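Afamin (Homo sapiens, PDB 6FAK) carries hydrophobic molecules in body fluids, binding vitamin E and keeping lipidated Wnt proteins soluble and active. Local coordinates at residues Lys225-Ile229 with Asp272-Ser276; Tyr191-Phe195 with Gln291-Asn295. All coordinates share one frame; numbering follows the deposited sequence.

How the contacts relate
Both contacts belong to the second albumin domain and lie in or at the edge of its binding region for hydrophobic ligands, with centres about 20 Å apart. Along the chain the order is 191-195, 225-229, 272-276, 291-295, so contact 2 encloses contact 1. Contact 2 joins the long helix 177-209 to the short helix 288-295; contact 1 joins two loops, one between helices 216-225 and 231-250, the other following helix 253-268 and leading on to helix 288-295. They meet directly through Lys225, whose NZ donates to Ile293 O and weakly to Ile294 O at the end of helix 288-295. Helix 288-295 thus links the loop pair to the long helix within this ligand-binding part of the fold.

Contact 1: residues Lys225-Ile229 with Asp272-Ser276; sequences KFPKI and DSISS
Phe226 lays its ring against Ile274 and Ser275. CB meets the carbonyl oxygen Ile274 O at 3.6 Å. With CG anti to the carbonyl carbon (chi1 -55°), the ring turns one face to Ile274, whose methyl CG2 sits over it in a CH-pi contact, 3.9 Å from the centroid of the Phe226 ring and 18° off the normal. Farther out, Phe226 CD1 is 3.6 Å from Ser275 CB, and Phe226 CE1 approaches Ser275 OG as closely. Lys225 CG lies over the opposite face, so the ring is sandwiched between aliphatic groups. Cut back to an alanine here, the side chain would probably leave Ile274 CG2 without its aromatic surface and a gap between the two segments.

Phe226 follows helix 216-225 and starts a type I beta turn ending at Ile229, closed by the bond from Ile229 N to Phe226 O; in this all-helical albumin domain the turn leads into helix 231-250. No direct hydrogen bond joins the two segments, but a water accepts from Lys228 N and donates to Ile274 O. Lys228 CG packs 3.4 Å from that same Ile274 O, and the lysine chain, bent at chi3 (-122°), runs on to the backbone of Ser273, where Lys228 NZ lies 3.6 Å from Ser273 N. At the end of the turn, Ile229 CG1 and Ile274 CG1 lie side by side at 4.2 Å.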
# COMPACT_ATOMS: atom_id res chain seq x y z
N LYS A 225 -10.55 13.95 -8.95
CA LYS A 225 -9.41 14.43 -9.71
C LYS A 225 -9.79 15.19 -10.98
O LYS A 225 -9.13 16.17 -11.34
CB LYS A 225 -8.51 13.24 -10.08
CG LYS A 225 -7.17 13.65 -10.66
CD LYS A 225 -6.38 12.41 -11.05
CE LYS A 225 -4.96 12.73 -11.50
NZ LYS A 225 -4.02 12.58 -10.34
N PHE A 226 -10.84 14.73 -11.67
CA PHE A 226 -11.28 15.32 -12.94
C PHE A 226 -12.73 15.75 -12.81
O PHE A 226 -13.61 15.19 -13.45
CB PHE A 226 -11.14 14.31 -14.08
CG PHE A 226 -9.76 13.73 -14.23
CD1 PHE A 226 -8.66 14.56 -14.37
CD2 PHE A 226 -9.57 12.36 -14.28
CE1 PHE A 226 -7.38 14.05 -14.50
CE2 PHE A 226 -8.29 11.83 -14.41
CZ PHE A 226 -7.19 12.68 -14.52
N PRO A 227 -13.00 16.77 -11.99
CA PRO A 227 -14.38 17.08 -11.70
C PRO A 227 -15.15 17.70 -12.87
O PRO A 227 -16.37 17.78 -12.79
CB PRO A 227 -14.28 18.07 -10.56
CG PRO A 227 -12.95 18.70 -10.71
CD PRO A 227 -12.07 17.61 -11.21
N LYS A 228 -14.48 18.08 -13.95
CA LYS A 228 -15.20 18.57 -15.14
C LYS A 228 -15.57 17.46 -16.15
O LYS A 228 -16.23 17.73 -17.12
CB LYS A 228 -14.41 19.72 -15.80
CG LYS A 228 -13.37 19.33 -16.83
CD LYS A 228 -12.76 20.54 -17.55
CE LYS A 228 -12.95 20.47 -19.07
NZ LYS A 228 -11.85 21.15 -19.80
N ILE A 229 -15.16 16.21 -15.91
CA ILE A 229 -15.45 15.10 -16.83
C ILE A 229 -16.94 14.80 -16.93
O ILE A 229 -17.65 14.93 -15.93
CB ILE A 229 -14.68 13.83 -16.36
CG1 ILE A 229 -14.62 12.75 -17.44
CG2 ILE A 229 -15.28 13.25 -15.06
CD1 ILE A 229 -13.76 11.58 -16.99
N ASP A 272 -8.69 17.97 -23.31
CA ASP A 272 -9.85 18.87 -23.29
C ASP A 272 -11.12 18.02 -23.13
O ASP A 272 -11.31 17.03 -23.84
CB ASP A 272 -9.92 19.73 -24.56
CG ASP A 272 -11.11 20.70 -24.55
OD1 ASP A 272 -10.89 21.91 -24.31
OD2 ASP A 272 -12.26 20.24 -24.77
N SER A 273 -11.98 18.44 -22.20
CA SER A 273 -13.14 17.66 -21.74
C SER A 273 -12.79 16.52 -20.76
O SER A 273 -13.54 15.55 -20.63
CB SER A 273 -14.00 17.15 -22.92
OG SER A 273 -13.48 15.96 -23.48
N ILE A 274 -11.65 16.63 -20.08
CA ILE A 274 -11.32 15.82 -18.90
C ILE A 274 -10.59 16.68 -17.86
O ILE A 274 -11.05 16.81 -16.73
CB ILE A 274 -10.48 14.52 -19.22
CG1 ILE A 274 -11.36 13.46 -19.91
CG2 ILE A 274 -9.87 13.92 -17.95
CD1 ILE A 274 -10.71 12.13 -20.19
N SER A 275 -9.43 17.23 -18.24
CA SER A 275 -8.57 17.93 -17.30
C SER A 275 -7.90 19.15 -17.91
O SER A 275 -7.88 19.34 -19.12
CB SER A 275 -7.50 16.97 -16.77
OG SER A 275 -6.85 17.48 -15.61
N SER A 276 -7.40 19.99 -17.02
CA SER A 276 -6.63 21.18 -17.35
C SER A 276 -5.17 21.09 -16.87
O SER A 276 -4.32 21.76 -17.44
CB SER A 276 -7.32 22.38 -16.69
OG SER A 276 -6.85 23.60 -17.22
O HOH W 1 -11.67 17.98 -14.62

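Contact 2: residues Tyr191-Phe195 with Gln291-Asn295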
# COMPACT_ATOMS: atom_id res chain seq x y z
N TYR A 191 8.44 7.24 -2.33
CA TYR A 191 7.58 7.07 -3.48
C TYR A 191 7.17 5.58 -3.62
O TYR A 191 5.99 5.21 -3.69
CB TYR A 191 8.32 7.52 -4.71
CG TYR A 191 7.50 7.46 -5.95
CD1 TYR A 191 6.62 8.48 -6.25
CD2 TYR A 191 7.61 6.39 -6.84
CE1 TYR A 191 5.86 8.45 -7.41
CE2 TYR A 191 6.85 6.34 -8.00
CZ TYR A 191 5.97 7.37 -8.28
OH TYR A 191 5.20 7.36 -9.43
N LEU A 192 8.20 4.74 -3.58
CA LEU A 192 8.01 3.31 -3.70
C LEU A 192 7.06 2.83 -2.57
O LEU A 192 6.08 2.15 -2.85
CB LEU A 192 9.38 2.58 -3.67
CG LEU A 192 9.26 1.07 -3.48
CD1 LEU A 192 8.59 0.45 -4.69
CD2 LEU A 192 10.61 0.43 -3.24
N LYS A 193 7.32 3.20 -1.33
CA LYS A 193 6.51 2.74 -0.21
C LYS A 193 5.10 3.29 -0.23
O LYS A 193 4.16 2.53 0.05
CB LYS A 193 7.18 2.99 1.13
CG LYS A 193 8.42 2.13 1.39
CD LYS A 193 8.45 0.74 0.72
CE LYS A 193 9.79 0.04 0.97
NZ LYS A 193 9.81 -1.37 0.49
N ALA A 194 4.92 4.55 -0.64
CA ALA A 194 3.57 5.10 -0.81
C ALA A 194 2.73 4.37 -1.88
O ALA A 194 1.59 3.98 -1.62
CB ALA A 194 3.61 6.59 -1.14
N PHE A 195 3.26 4.24 -3.10
CA PHE A 195 2.58 3.48 -4.14
C PHE A 195 2.32 2.00 -3.84
O PHE A 195 1.22 1.48 -4.10
CB PHE A 195 3.23 3.64 -5.50
CG PHE A 195 2.80 4.85 -6.21
CD1 PHE A 195 3.31 6.08 -5.87
CD2 PHE A 195 1.89 4.77 -7.22
CE1 PHE A 195 2.93 7.23 -6.55
CE2 PHE A 195 1.47 5.92 -7.90
CZ PHE A 195 2.00 7.15 -7.56
N GLN A 291 2.96 7.94 -14.28
CA GLN A 291 3.30 8.19 -12.87
C GLN A 291 3.19 9.72 -12.57
O GLN A 291 2.90 10.12 -11.44
CB GLN A 291 4.71 7.65 -12.49
CG GLN A 291 4.93 6.12 -12.39
CD GLN A 291 3.83 5.29 -11.71
OE1 GLN A 291 3.96 4.89 -10.55
NE2 GLN A 291 2.77 4.99 -12.45
N CYS A 292 3.42 10.54 -13.60
CA CYS A 292 3.10 11.98 -13.61
C CYS A 292 1.60 12.24 -13.42
O CYS A 292 1.21 12.89 -12.43
CB CYS A 292 3.56 12.62 -14.93
SG CYS A 292 3.43 14.42 -15.02
N ILE A 293 0.77 11.75 -14.35
CA ILE A 293 -0.69 11.95 -14.31
C ILE A 293 -1.21 11.56 -12.95
O ILE A 293 -2.02 12.30 -12.39
CB ILE A 293 -1.44 11.19 -15.44
CG1 ILE A 293 -1.31 11.95 -16.77
CG2 ILE A 293 -2.94 11.03 -15.15
CD1 ILE A 293 -1.61 11.12 -18.01
N ILE A 294 -0.72 10.45 -12.39
CA ILE A 294 -1.13 10.01 -11.05
C ILE A 294 -0.75 11.02 -9.95
O ILE A 294 -1.50 11.22 -9.00
CB ILE A 294 -0.62 8.57 -10.72
CG1 ILE A 294 -1.28 7.54 -11.64
CG2 ILE A 294 -0.97 8.19 -9.28
CD1 ILE A 294 -0.73 6.13 -11.53
N ASN A 295 0.41 11.67 -10.11
CA ASN A 295 0.87 12.69 -9.17
C ASN A 295 0.36 14.11 -9.44
O ASN A 295 0.53 14.97 -8.58
CB ASN A 295 2.42 12.71 -9.12
CG ASN A 295 2.98 11.59 -8.26
OD1 ASN A 295 3.30 11.80 -7.09
ND2 ASN A 295 3.08 10.40 -8.83
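Tyr191 and Gln291 form the one direct hydrogen bond between the two helical segments: the Tyr191 hydroxyl OH donates to Gln291 OE1 over 3.0 Å. It arrives from above the carbonyl plane, with a C=O...donor angle of 97°, and the phenol ring stands nearly perpendicular to the amide (85°). The bend of Gln291 at chi2 turns its amide back toward the hydroxyl, which also lies against CB and CG. Thr156 OG1 is a second hydrogen-bond partner of Gln291 OE1.

A further polar bond lies within helix 288-295. Asn295 ND2 donates to Gln291 O at 2.6 Å, and this carbonyl also accepts from Asn295 N, so two donors from one residue grip it. The side-chain bond holds the Asn295 amide in place, with ND2 at the edge of the Tyr191 ring, 3.7 Å from Tyr191 CE1, and also at the edge of the Phe195 ring. Gln291 OE1 lies over one face of that second ring, 3.8 Å from Phe195 CE2.

The apolar contacts centre on Phe195. Ile294 CG2 reaches the ring edge 3.6 Å from Phe195 CZ. One helical turn apart, the two aromatic residues also touch each other, Phe195 CD1 lying over a face of the Tyr191 ring.

Glycol molecules, probably from the crystallisation liquor, lie next to Tyr191 and Gln291, at the hydrophobic-ligand pocket region. The segment axes pass 13.7 Å apart at 72°, leaving these long side chains to bridge the distance. Helix 154-171 packs against Tyr191, Phe195 and Gln291, helix 253-268 meets Ile293 and Ile294, and the Cys292-Cys281 disulfide ties helix 288-295 to the preceding loop.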